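Local coordinates for enoyl-CoA hydratase/isomerase family protein (PDB 3OT6), which probably catalyses the hydration or isomerisation of an enoyl-CoA thioester through a crotonase-like fold, at residues Gln43-Arg48 / Leu91-Pro96; Arg48-Val53 / Pro96-Cys101; Gly62-Lys67 / Asn78-Gly83; Ala116-Gly121 / Phe176-Val181. All coordinates share one frame; numbering follows the deposited sequence.

Interaction 1 of 4, residues Gln43-Arg48 / Leu91-Pro96; sequences QAEKDR and LSHPFP
OE2 of E45 is gripped from two sources. It forms a salt bridge with R89, and water 2 donates to it at 2.9 Å. The same water lies 2.7 Å from ND1 of H93 and so links the carboxylate to the imidazole. NE2 of H93 lies 2.9 Å from water 1, which lies in the plane of the imidazole and gives a weak bond to the backbone O of A44. CG of E45 also touches CE1 of H93 at 3.5 Å, approaching the ring obliquely. The E45 carboxylate plane stands nearly square to the imidazole, 89° apart.

F95 makes the apolar half of the contact. CA of R48 sits over one face of the F95 ring, 3.7 Å from the centroid, as a CH-pi contact. CB of R48 touches CZ of F95 at 3.5 Å. A bend at chi3 brings the R48 guanidinium back to the ring. The edge of the F95 ring points at the face of the guanidinium, planes 84° apart. R48 is the C-prime residue of the Schellman motif that ends the helix. No direct hydrogen bond crosses the contact. The polar link of H93 to the helix end therefore depends on the two waters, while F95 packs against the Schellman residue R48.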
loop_
_atom_site.group_PDB
_atom_site.type_symbol
_atom_site.label_atom_id
_atom_site.label_comp_id
_atom_site.label_asym_id
_atom_site.label_seq_id
_atom_site.Cartn_x
_atom_site.Cartn_y
_atom_site.Cartn_z
ATOM N N GLN A 43 16.791 -3.270 0.938
ATOM C CA GLN A 43 17.821 -2.290 0.900
ATOM C C GLN A 43 17.499 -1.278 1.974
ATOM O O GLN A 43 18.396 -0.879 2.731
ATOM C CB GLN A 43 17.874 -1.637 -0.485
ATOM C CG GLN A 43 19.008 -0.615 -0.617
ATOM C CD GLN A 43 20.397 -1.221 -0.280
ATOM O OE1 GLN A 43 20.730 -2.330 -0.689
ATOM N NE2 GLN A 43 21.179 -0.491 0.501
ATOM N N ALA A 44 16.211 -0.886 2.074
ATOM C CA ALA A 44 15.739 0.088 3.069
ATOM C C ALA A 44 15.978 -0.412 4.484
ATOM O O ALA A 44 16.242 0.384 5.356
ATOM C CB ALA A 44 14.253 0.431 2.853
ATOM N N GLU A 45 15.901 -1.719 4.713
ATOM C CA GLU A 45 16.143 -2.266 6.032
ATOM C C GLU A 45 17.612 -2.096 6.305
ATOM O O GLU A 45 18.010 -1.744 7.401
ATOM C CB GLU A 45 15.836 -3.765 6.123
ATOM C CG GLU A 45 14.381 -4.135 6.110
ATOM C CD GLU A 45 14.116 -5.612 6.464
ATOM O OE1 GLU A 45 14.619 -6.078 7.500
ATOM O OE2 GLU A 45 13.372 -6.293 5.728
ATOM N N LYS A 46 18.423 -2.386 5.293
ATOM C CA LYS A 46 19.846 -2.375 5.481
ATOM C C LYS A 46 20.339 -0.910 5.746
ATOM O O LYS A 46 21.234 -0.711 6.600
ATOM C CB LYS A 46 20.553 -3.195 4.387
ATOM C CG LYS A 46 22.055 -2.888 4.174
ATOM C CD LYS A 46 22.665 -3.800 3.016
ATOM C CE LYS A 46 24.200 -3.439 2.682
ATOM N NZ LYS A 46 24.455 -1.943 2.339
ATOM N N ASP A 47 19.681 0.090 5.157
ATOM C CA ASP A 47 20.005 1.508 5.430
ATOM C C ASP A 47 19.238 2.084 6.602
ATOM O O ASP A 47 19.312 3.277 6.858
ATOM C CB ASP A 47 19.745 2.418 4.223
ATOM C CG ASP A 47 20.573 2.032 3.019
ATOM O OD1 ASP A 47 21.710 1.529 3.193
ATOM O OD2 ASP A 47 20.091 2.209 1.881
ATOM N N ARG A 48 18.507 1.241 7.325
ATOM C CA ARG A 48 17.714 1.682 8.494
ATOM C C ARG A 48 16.892 2.918 8.235
ATOM O O ARG A 48 16.748 3.750 9.133
ATOM C CB ARG A 48 18.568 1.920 9.730
ATOM C CG ARG A 48 19.705 0.927 9.898
ATOM C CD ARG A 48 20.336 1.167 11.270
ATOM N NE ARG A 48 19.938 0.064 12.118
ATOM C CZ ARG A 48 19.156 0.163 13.184
ATOM N NH1 ARG A 48 18.696 1.332 13.635
ATOM N NH2 ARG A 48 18.839 -0.961 13.795
ATOM N N LEU A 91 3.593 -4.000 6.825
ATOM C CA LEU A 91 3.005 -3.718 8.143
ATOM C C LEU A 91 3.916 -4.239 9.242
ATOM O O LEU A 91 3.758 -3.900 10.423
ATOM C CB LEU A 91 1.639 -4.357 8.260
ATOM C CG LEU A 91 0.546 -3.657 7.440
ATOM C CD1 LEU A 91 -0.601 -4.641 7.225
ATOM C CD2 LEU A 91 0.085 -2.489 8.248
ATOM N N SER A 92 4.885 -5.067 8.868
ATOM C CA SER A 92 5.806 -5.537 9.910
ATOM C C SER A 92 7.218 -4.955 9.688
ATOM O O SER A 92 8.140 -5.325 10.377
ATOM C CB SER A 92 5.791 -7.042 10.093
ATOM O OG SER A 92 6.003 -7.649 8.891
ATOM N N HIS A 93 7.319 -3.932 8.836
ATOM C CA HIS A 93 8.589 -3.378 8.528
ATOM C C HIS A 93 9.255 -2.729 9.760
ATOM O O HIS A 93 8.626 -1.963 10.479
ATOM C CB HIS A 93 8.424 -2.363 7.394
ATOM C CG HIS A 93 9.714 -1.949 6.759
ATOM N ND1 HIS A 93 10.500 -2.837 6.042
ATOM C CD2 HIS A 93 10.378 -0.760 6.766
ATOM C CE1 HIS A 93 11.569 -2.201 5.592
ATOM N NE2 HIS A 93 11.528 -0.945 6.028
ATOM N N PRO A 94 10.556 -2.931 9.937
ATOM C CA PRO A 94 11.180 -2.440 11.175
ATOM C C PRO A 94 11.326 -0.919 11.320
ATOM O O PRO A 94 11.563 -0.433 12.431
ATOM C CB PRO A 94 12.511 -3.185 11.237
ATOM C CG PRO A 94 12.814 -3.629 9.846
ATOM C CD PRO A 94 11.450 -3.761 9.125
ATOM N N PHE A 95 11.102 -0.173 10.244
ATOM C CA PHE A 95 11.149 1.294 10.277
ATOM C C PHE A 95 9.826 1.826 9.668
ATOM O O PHE A 95 9.114 1.074 8.973
ATOM C CB PHE A 95 12.398 1.842 9.510
ATOM C CG PHE A 95 13.652 1.244 9.975
ATOM C CD1 PHE A 95 14.360 1.831 11.015
ATOM C CD2 PHE A 95 14.099 0.034 9.446
ATOM C CE1 PHE A 95 15.502 1.238 11.508
ATOM C CE2 PHE A 95 15.230 -0.578 9.941
ATOM C CZ PHE A 95 15.922 0.018 10.995
ATOM N N PRO A 96 9.503 3.105 9.928
ATOM C CA PRO A 96 8.244 3.654 9.511
ATOM C C PRO A 96 8.100 3.650 7.984
ATOM O O PRO A 96 9.058 3.968 7.280
ATOM C CB PRO A 96 8.307 5.095 10.070
ATOM C CG PRO A 96 9.181 4.953 11.351
ATOM C CD PRO A 96 10.254 4.054 10.787
HETATM O O HOH W 1 13.654 0.970 6.156
HETATM O O HOH W 2 10.541 -5.577 6.007
#

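Interaction 2 of 4, residues Arg48-Val53 / Pro96-Cys101; sequences RAIVIV and PIIVAC
Strands 50-54 and 97-100 are parallel neighbours in the central mixed sheet of the crotonase-like fold. The axes of 50-53 and 97-100 come within 4.5 Å and cross at -23°. Four backbone hydrogen bonds join them. N of V51 donates to O of P96 at 2.9 Å, and N of I98 donates to O of V51 at 2.7 Å. N of V53 then donates to O of I98, and N of A100 to O of V53. The bonds are nearly straight at the hydrogen. The pairs in register are V51 with I97, I52 with I98, and V53 with V99.

The side chains of these pairs alternate between two faces. On the face of V51, V53, I97 and V99, CG2 of I97 touches two valines of the other strand, CG1 of V51 and CG2 of V53, both at 4.0 Å. V51 and I97 run side by side in the same direction. On the face of I52 and I98, CD1 of I98 lies 4.1 Å from CG1 of I52. CG2 of I50 reaches the same CD1 from the start of its strand, at 4.0 Å. CG2 of I52 touches CB of A100 at 3.9 Å.

Helix 186-197 packs on the face of I52 and I98, through A190 and A194. Strand 16-21 continues the sheet beyond strand 50-54, and strand 118-122 continues it beyond strand 97-100.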
loop_
_atom_site.group_PDB
_atom_site.type_symbol
_atom_site.label_atom_id
_atom_site.label_comp_id
_atom_site.label_asym_id
_atom_site.label_seq_id
_atom_site.Cartn_x
_atom_site.Cartn_y
_atom_site.Cartn_z
ATOM N N ARG A 48 18.507 1.241 7.325
ATOM C CA ARG A 48 17.714 1.682 8.494
ATOM C C ARG A 48 16.892 2.918 8.235
ATOM O O ARG A 48 16.748 3.750 9.133
ATOM C CB ARG A 48 18.568 1.920 9.730
ATOM C CG ARG A 48 19.705 0.927 9.898
ATOM C CD ARG A 48 20.336 1.167 11.270
ATOM N NE ARG A 48 19.938 0.064 12.118
ATOM C CZ ARG A 48 19.156 0.163 13.184
ATOM N NH1 ARG A 48 18.696 1.332 13.635
ATOM N NH2 ARG A 48 18.839 -0.961 13.795
ATOM N N ALA A 49 16.300 3.014 7.047
ATOM C CA ALA A 49 15.741 4.290 6.640
ATOM C C ALA A 49 14.229 4.419 6.926
ATOM O O ALA A 49 13.497 3.426 6.862
ATOM C CB ALA A 49 16.041 4.516 5.130
ATOM N N ILE A 50 13.769 5.626 7.214
ATOM C CA ILE A 50 12.387 5.916 7.039
ATOM C C ILE A 50 11.994 5.745 5.538
ATOM O O ILE A 50 12.697 6.254 4.642
ATOM C CB ILE A 50 12.061 7.303 7.568
ATOM C CG1 ILE A 50 12.218 7.263 9.090
ATOM C CG2 ILE A 50 10.580 7.637 7.244
ATOM C CD1 ILE A 50 12.311 8.625 9.750
ATOM N N VAL A 51 10.935 4.974 5.254
ATOM C CA VAL A 51 10.600 4.646 3.849
ATOM C C VAL A 51 9.454 5.527 3.429
ATOM O O VAL A 51 8.536 5.775 4.221
ATOM C CB VAL A 51 10.161 3.171 3.662
ATOM C CG1 VAL A 51 9.555 2.973 2.264
ATOM C CG2 VAL A 51 11.373 2.157 3.884
ATOM N N ILE A 52 9.567 6.094 2.223
ATOM C CA ILE A 52 8.458 6.808 1.519
ATOM C C ILE A 52 8.141 6.039 0.207
ATOM O O ILE A 52 8.978 5.998 -0.674
ATOM C CB ILE A 52 8.832 8.216 1.106
ATOM C CG1 ILE A 52 9.028 9.109 2.296
ATOM C CG2 ILE A 52 7.659 8.863 0.350
ATOM C CD1 ILE A 52 9.327 10.622 1.871
ATOM N N VAL A 53 6.966 5.433 0.088
ATOM C CA VAL A 53 6.561 4.764 -1.135
ATOM C C VAL A 53 5.689 5.778 -1.879
ATOM O O VAL A 53 4.808 6.395 -1.285
ATOM C CB VAL A 53 5.723 3.462 -0.854
ATOM C CG1 VAL A 53 5.250 2.805 -2.161
ATOM C CG2 VAL A 53 6.515 2.435 -0.070
ATOM N N PRO A 96 9.503 3.105 9.928
ATOM C CA PRO A 96 8.244 3.654 9.511
ATOM C C PRO A 96 8.100 3.650 7.984
ATOM O O PRO A 96 9.058 3.968 7.280
ATOM C CB PRO A 96 8.307 5.095 10.070
ATOM C CG PRO A 96 9.181 4.953 11.351
ATOM C CD PRO A 96 10.254 4.054 10.787
ATOM N N ILE A 97 6.929 3.262 7.477
ATOM C CA ILE A 97 6.603 3.418 6.072
ATOM C C ILE A 97 5.538 4.512 5.840
ATOM O O ILE A 97 4.414 4.475 6.413
ATOM C CB ILE A 97 6.197 2.097 5.437
ATOM C CG1 ILE A 97 7.318 1.068 5.616
ATOM C CG2 ILE A 97 5.953 2.283 3.909
ATOM C CD1 ILE A 97 6.998 -0.299 5.021
ATOM N N ILE A 98 5.929 5.509 5.033
ATOM C CA ILE A 98 5.054 6.575 4.575
ATOM C C ILE A 98 4.636 6.224 3.170
ATOM O O ILE A 98 5.454 5.787 2.333
ATOM C CB ILE A 98 5.768 7.932 4.575
ATOM C CG1 ILE A 98 6.342 8.232 5.956
ATOM C CG2 ILE A 98 4.828 9.066 4.204
ATOM C CD1 ILE A 98 7.261 9.560 6.011
ATOM N N VAL A 99 3.351 6.341 2.903
ATOM C CA VAL A 99 2.898 6.213 1.515
ATOM C C VAL A 99 2.439 7.591 1.128
ATOM O O VAL A 99 1.588 8.215 1.833
ATOM C CB VAL A 99 1.769 5.147 1.317
ATOM C CG1 VAL A 99 1.264 5.158 -0.154
ATOM C CG2 VAL A 99 2.308 3.786 1.688
ATOM N N ALA A 100 3.047 8.078 0.058
ATOM C CA ALA A 100 2.793 9.407 -0.460
ATOM C C ALA A 100 2.052 9.209 -1.772
ATOM O O ALA A 100 2.686 8.892 -2.819
ATOM C CB ALA A 100 4.104 10.134 -0.702
ATOM N N CYS A 101 0.739 9.408 -1.760
ATOM C CA CYS A 101 -0.038 9.011 -2.907
ATOM C C CYS A 101 -0.212 10.196 -3.861
ATOM O O CYS A 101 -0.834 11.175 -3.481
ATOM C CB CYS A 101 -1.375 8.412 -2.449
ATOM S SG CYS A 101 -2.600 8.374 -3.744
#

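Interaction 3 of 4, residues Gly62-Lys67 / Asn78-Gly83; sequences GGYDLK and NLVAQG
The apolar contacts centre mainly on the ring of Y64, which reaches across to helix 73-91. CD1 of Y64 meets CG of L79 at 3.8 Å, and the two side chains slide past each other in opposite directions. CG of L79 is anti to its backbone N (chi1 178°), and both methyls then lie near the Y64 and D65 segment. CD2 of L79 comes 3.9 Å from the backbone O of D65. From the same side of the ring plane, CG2 of V80 meets CE2 of Y64, across the ring from CD1, at 3.8 Å. The V80 and Y64 side chains cross at about a right angle. M69 touches Y64, L79 and V80, and P31 and I34 pack on L79.

The polar end of the tyrosine meets helix backbone. OH of Y64 lies 3.2 Å from CA of G83, which is at the ring edge near its plane. The same OH is 3.4 Å from O of V80. That carbonyl also accepts a hydrogen bond from OG of S84.

D65 stands at the N-cap position before helix 66-71, so the contact sits just where that helix starts. A bound methylpentanediol, probably from the crystallisation liquor, lies about 4 Å from the V80 side chain. With no clear hydrogen bond across the segments, the ring is held by L79 and V80. Its hydroxyl can come so close to the helix backbone because G83 has no side chain.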
loop_
_atom_site.group_PDB
_atom_site.type_symbol
_atom_site.label_atom_id
_atom_site.label_comp_id
_atom_site.label_asym_id
_atom_site.label_seq_id
_atom_site.Cartn_x
_atom_site.Cartn_y
_atom_site.Cartn_z
ATOM N N GLY A 62 -3.162 1.595 -9.932
ATOM C CA GLY A 62 -4.534 1.250 -10.302
ATOM C C GLY A 62 -4.806 -0.186 -9.890
ATOM O O GLY A 62 -5.868 -0.710 -10.173
ATOM N N GLY A 63 -3.843 -0.844 -9.237
ATOM C CA GLY A 63 -4.087 -2.183 -8.713
ATOM C C GLY A 63 -3.281 -3.265 -9.416
ATOM O O GLY A 63 -2.386 -2.936 -10.193
ATOM N N TYR A 64 -3.646 -4.526 -9.163
ATOM C CA TYR A 64 -2.952 -5.684 -9.693
ATOM C C TYR A 64 -3.023 -5.646 -11.189
ATOM O O TYR A 64 -4.005 -5.127 -11.770
ATOM C CB TYR A 64 -3.621 -6.954 -9.211
ATOM C CG TYR A 64 -3.259 -7.416 -7.815
ATOM C CD1 TYR A 64 -1.936 -7.644 -7.468
ATOM C CD2 TYR A 64 -4.244 -7.653 -6.846
ATOM C CE1 TYR A 64 -1.575 -8.091 -6.192
ATOM C CE2 TYR A 64 -3.906 -8.087 -5.560
ATOM C CZ TYR A 64 -2.546 -8.328 -5.262
ATOM O OH TYR A 64 -2.134 -8.733 -4.007
ATOM N N ASP A 65 -1.944 -6.137 -11.818
ATOM C CA ASP A 65 -1.884 -6.303 -13.276
ATOM C C ASP A 65 -2.971 -7.286 -13.721
ATOM O O ASP A 65 -2.923 -8.481 -13.383
ATOM C CB ASP A 65 -0.525 -6.881 -13.667
ATOM C CG ASP A 65 -0.252 -6.768 -15.165
ATOM O OD1 ASP A 65 -1.190 -6.792 -15.984
ATOM O OD2 ASP A 65 0.920 -6.639 -15.534
ATOM N N LEU A 66 -3.946 -6.784 -14.477
ATOM C CA LEU A 66 -5.135 -7.553 -14.904
ATOM C C LEU A 66 -4.765 -8.620 -15.918
ATOM O O LEU A 66 -5.302 -9.730 -15.917
ATOM C CB LEU A 66 -6.135 -6.592 -15.543
ATOM C CG LEU A 66 -7.453 -6.213 -14.844
ATOM C CD1 LEU A 66 -8.528 -7.193 -15.383
ATOM C CD2 LEU A 66 -7.424 -6.140 -13.250
ATOM N N LYS A 67 -3.829 -8.266 -16.779
ATOM C CA LYS A 67 -3.263 -9.190 -17.719
ATOM C C LYS A 67 -2.746 -10.454 -17.006
ATOM O O LYS A 67 -3.186 -11.540 -17.326
ATOM C CB LYS A 67 -2.204 -8.451 -18.550
ATOM C CG LYS A 67 -1.729 -9.181 -19.804
ATOM C CD LYS A 67 -0.491 -10.085 -19.505
ATOM C CE LYS A 67 0.009 -10.821 -20.790
ATOM N NZ LYS A 67 -0.127 -9.938 -22.021
ATOM N N ASN A 78 -0.969 -16.788 -7.324
ATOM C CA ASN A 78 0.363 -16.573 -6.880
ATOM C C ASN A 78 0.585 -15.063 -6.805
ATOM O O ASN A 78 1.273 -14.560 -5.891
ATOM C CB ASN A 78 1.404 -17.263 -7.790
ATOM C CG ASN A 78 2.806 -16.650 -7.611
ATOM O OD1 ASN A 78 3.241 -15.741 -8.403
ATOM N ND2 ASN A 78 3.503 -17.068 -6.506
ATOM N N LEU A 79 -0.044 -14.336 -7.726
ATOM C CA LEU A 79 0.071 -12.906 -7.716
ATOM C C LEU A 79 -0.564 -12.318 -6.432
ATOM O O LEU A 79 0.039 -11.461 -5.771
ATOM C CB LEU A 79 -0.492 -12.246 -8.997
ATOM C CG LEU A 79 -0.465 -10.695 -9.088
ATOM C CD1 LEU A 79 0.937 -10.098 -8.987
ATOM C CD2 LEU A 79 -1.118 -10.137 -10.364
ATOM N N VAL A 80 -1.760 -12.777 -6.071
ATOM C CA VAL A 80 -2.417 -12.164 -4.940
ATOM C C VAL A 80 -1.707 -12.599 -3.695
ATOM O O VAL A 80 -1.576 -11.801 -2.760
ATOM C CB VAL A 80 -3.914 -12.519 -4.888
ATOM C CG1 VAL A 80 -4.541 -12.283 -3.413
ATOM C CG2 VAL A 80 -4.607 -11.828 -6.037
ATOM N N ALA A 81 -1.237 -13.842 -3.648
ATOM C CA ALA A 81 -0.461 -14.287 -2.446
ATOM C C ALA A 81 0.807 -13.434 -2.225
ATOM O O ALA A 81 1.157 -13.071 -1.056
ATOM C CB ALA A 81 -0.125 -15.800 -2.486
ATOM N N GLN A 82 1.466 -13.048 -3.318
ATOM C CA GLN A 82 2.717 -12.289 -3.212
ATOM C C GLN A 82 2.375 -10.894 -2.773
ATOM O O GLN A 82 3.065 -10.280 -1.978
ATOM C CB GLN A 82 3.398 -12.176 -4.553
ATOM C CG GLN A 82 4.122 -13.331 -5.165
ATOM C CD GLN A 82 4.614 -12.845 -6.632
ATOM O OE1 GLN A 82 3.895 -13.080 -7.639
ATOM N NE2 GLN A 82 5.797 -12.100 -6.723
ATOM N N GLY A 83 1.299 -10.354 -3.327
ATOM C CA GLY A 83 0.946 -9.001 -3.043
ATOM C C GLY A 83 0.459 -8.844 -1.599
ATOM O O GLY A 83 0.749 -7.802 -0.955
#

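Interaction 4 of 4, residues Ala116-Gly121 / Phe176-Val181; sequences ADYRIG and FLDKVV
OD2 of D178 accepts two hydrogen bonds from R119. The backbone N of R119 donates to it at 2.8 Å and NE of R119 at 2.7 Å. OD1 of D178 takes a third bond, from NH2 of R119, also 2.7 Å long. The salt bridge is thus side-on, with NE and NH2 each gripping one oxygen. Both bonds are nearly straight and lie close to the guanidinium plane. They reach the carboxylate from above its plane, and the two groups are turned 41° apart. The R119 chain bends at chi2 (86°) and chi3 (33°), which folds the guanidinium back to the aspartate. NH1 of R119 is satisfied outside the two segments, by O of L113 and O of G175. O of F176 lies over one guanidinium face. NH1 of R150 lies close to NE of R119, and the D178 carboxylate probably offsets some of this like charge.

The backbone carbonyls are also engaged. O of R119 accepts from N of D178 at 2.9 Å and, weakly, from N of K179. N of G121 donates to O of K179 at 2.8 Å, and N of V181 to O of G121 at 3.1 Å.

Packing completes the contact. CB of D178 sits over the Y118 ring, 4.1 Å from its centroid, in a CH-pi contact. CD1 of L177 lies 3.6 Å from CA of G121, where no side chain intervenes. The arrangement is a parallel strand pair at the edge of the central sheet of a crotonase-like fold, with strand 179-181 outermost within the chain.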
loop_
_atom_site.group_PDB
_atom_site.type_symbol
_atom_site.label_atom_id
_atom_site.label_comp_id
_atom_site.label_asym_id
_atom_site.label_seq_id
_atom_site.Cartn_x
_atom_site.Cartn_y
_atom_site.Cartn_z
ATOM N N ALA A 116 0.680 0.761 5.707
ATOM C CA ALA A 116 1.782 1.664 5.958
ATOM C C ALA A 116 1.554 2.319 7.332
ATOM O O ALA A 116 0.481 2.158 7.970
ATOM C CB ALA A 116 1.792 2.764 4.856
ATOM N N ASP A 117 2.513 3.149 7.724
ATOM C CA ASP A 117 2.482 3.794 9.034
ATOM C C ASP A 117 1.872 5.182 9.031
ATOM O O ASP A 117 1.339 5.602 10.047
ATOM C CB ASP A 117 3.858 3.763 9.626
ATOM C CG ASP A 117 4.281 2.338 9.891
ATOM O OD1 ASP A 117 3.572 1.698 10.747
ATOM O OD2 ASP A 117 5.235 1.852 9.201
ATOM N N TYR A 118 1.944 5.851 7.878
ATOM C CA TYR A 118 1.464 7.194 7.695
ATOM C C TYR A 118 1.130 7.311 6.184
ATOM O O TYR A 118 1.914 6.815 5.314
ATOM C CB TYR A 118 2.558 8.267 8.093
ATOM C CG TYR A 118 1.895 9.617 8.294
ATOM C CD1 TYR A 118 1.441 9.994 9.556
ATOM C CD2 TYR A 118 1.600 10.440 7.217
ATOM C CE1 TYR A 118 0.748 11.189 9.763
ATOM C CE2 TYR A 118 0.886 11.685 7.400
ATOM C CZ TYR A 118 0.460 12.028 8.678
ATOM O OH TYR A 118 -0.254 13.172 8.939
ATOM N N ARG A 119 0.029 7.985 5.842
ATOM C CA ARG A 119 -0.386 8.054 4.423
ATOM C C ARG A 119 -0.722 9.452 4.053
ATOM O O ARG A 119 -1.493 10.084 4.731
ATOM C CB ARG A 119 -1.613 7.167 4.153
ATOM C CG ARG A 119 -1.350 5.655 4.230
ATOM C CD ARG A 119 -1.468 5.069 5.636
ATOM N NE ARG A 119 -2.493 5.769 6.420
ATOM C CZ ARG A 119 -3.791 5.427 6.454
ATOM N NH1 ARG A 119 -4.230 4.331 5.807
ATOM N NH2 ARG A 119 -4.655 6.181 7.155
ATOM N N ILE A 120 -0.199 9.937 2.945
ATOM C CA ILE A 120 -0.488 11.318 2.490
ATOM C C ILE A 120 -0.959 11.295 1.075
ATOM O O ILE A 120 -0.337 10.638 0.206
ATOM C CB ILE A 120 0.775 12.231 2.527
ATOM C CG1 ILE A 120 1.417 12.157 3.913
ATOM C CG2 ILE A 120 0.393 13.696 2.176
ATOM C CD1 ILE A 120 2.720 13.032 4.057
ATOM N N GLY A 121 -2.048 11.987 0.818
ATOM C CA GLY A 121 -2.573 12.024 -0.548
ATOM C C GLY A 121 -2.591 13.446 -1.075
ATOM O O GLY A 121 -2.262 14.364 -0.347
ATOM N N PHE A 176 -8.169 5.819 4.303
ATOM C CA PHE A 176 -7.119 5.561 3.323
ATOM C C PHE A 176 -5.940 6.512 3.512
ATOM O O PHE A 176 -4.784 6.111 3.211
ATOM C CB PHE A 176 -7.641 5.646 1.895
ATOM C CG PHE A 176 -8.588 4.537 1.544
ATOM C CD1 PHE A 176 -8.090 3.288 1.148
ATOM C CD2 PHE A 176 -9.973 4.737 1.585
ATOM C CE1 PHE A 176 -8.976 2.225 0.872
ATOM C CE2 PHE A 176 -10.862 3.674 1.289
ATOM C CZ PHE A 176 -10.361 2.429 0.940
ATOM N N LEU A 177 -6.211 7.732 4.010
ATOM C CA LEU A 177 -5.203 8.808 4.063
ATOM C C LEU A 177 -5.207 9.401 5.449
ATOM O O LEU A 177 -6.229 9.418 6.080
ATOM C CB LEU A 177 -5.545 9.913 3.032
ATOM C CG LEU A 177 -5.454 9.594 1.524
ATOM C CD1 LEU A 177 -5.734 10.829 0.666
ATOM C CD2 LEU A 177 -4.096 8.881 1.082
ATOM N N ASP A 178 -4.085 9.920 5.919
ATOM C CA ASP A 178 -4.040 10.706 7.183
ATOM C C ASP A 178 -3.951 12.214 6.883
ATOM O O ASP A 178 -4.213 13.049 7.762
ATOM C CB ASP A 178 -2.847 10.239 8.060
ATOM C CG ASP A 178 -2.841 8.712 8.251
ATOM O OD1 ASP A 178 -3.884 8.227 8.755
ATOM O OD2 ASP A 178 -1.847 8.004 7.855
ATOM N N LYS A 179 -3.584 12.561 5.641
ATOM C CA LYS A 179 -3.370 13.957 5.313
ATOM C C LYS A 179 -3.519 14.171 3.825
ATOM O O LYS A 179 -3.067 13.340 3.005
ATOM C CB LYS A 179 -1.957 14.424 5.781
ATOM C CG LYS A 179 -1.671 15.911 5.712
ATOM C CD LYS A 179 -0.176 16.225 6.061
ATOM C CE LYS A 179 0.107 16.255 7.577
ATOM N NZ LYS A 179 -0.917 17.107 8.351
ATOM N N VAL A 180 -4.150 15.298 3.496
ATOM C CA VAL A 180 -4.325 15.765 2.113
ATOM C C VAL A 180 -3.609 17.136 1.923
ATOM O O VAL A 180 -3.866 18.119 2.669
ATOM C CB VAL A 180 -5.828 15.798 1.707
ATOM C CG1 VAL A 180 -6.021 16.423 0.302
ATOM C CG2 VAL A 180 -6.427 14.386 1.751
ATOM N N VAL A 181 -2.676 17.157 0.974
ATOM C CA VAL A 181 -1.973 18.374 0.602
ATOM C C VAL A 181 -2.143 18.608 -0.908
ATOM O O VAL A 181 -2.860 17.825 -1.611
ATOM C CB VAL A 181 -0.480 18.308 1.015
ATOM C CG1 VAL A 181 -0.329 18.026 2.552
ATOM C CG2 VAL A 181 0.290 17.301 0.215
#

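How the interactions relate
Interactions 1, 2 and 4 follow the central six-stranded sheet. Interaction 1 lies where helix 31-46 and the loop after helix 73-91 lead into strands 50-54 and 97-100. Interaction 2 pairs those strands, its centre 9 Å from that of interaction 1, and the two share R48 and P96. The centres of interactions 2 and 4 are about 11 Å apart. Interaction 4 joins strand 118-122, the next neighbour of strand 97-100, to the outermost strand 179-181. Interaction 3 touches none of them, with centres 21 to 23 Å away. In sequence, its segments fall between the two halves of interactions 1 and 2, while interaction 4 comes last. Interactions 2 and 4 thus build strand pairs of one sheet, and interaction 3 belongs to a separate helical region.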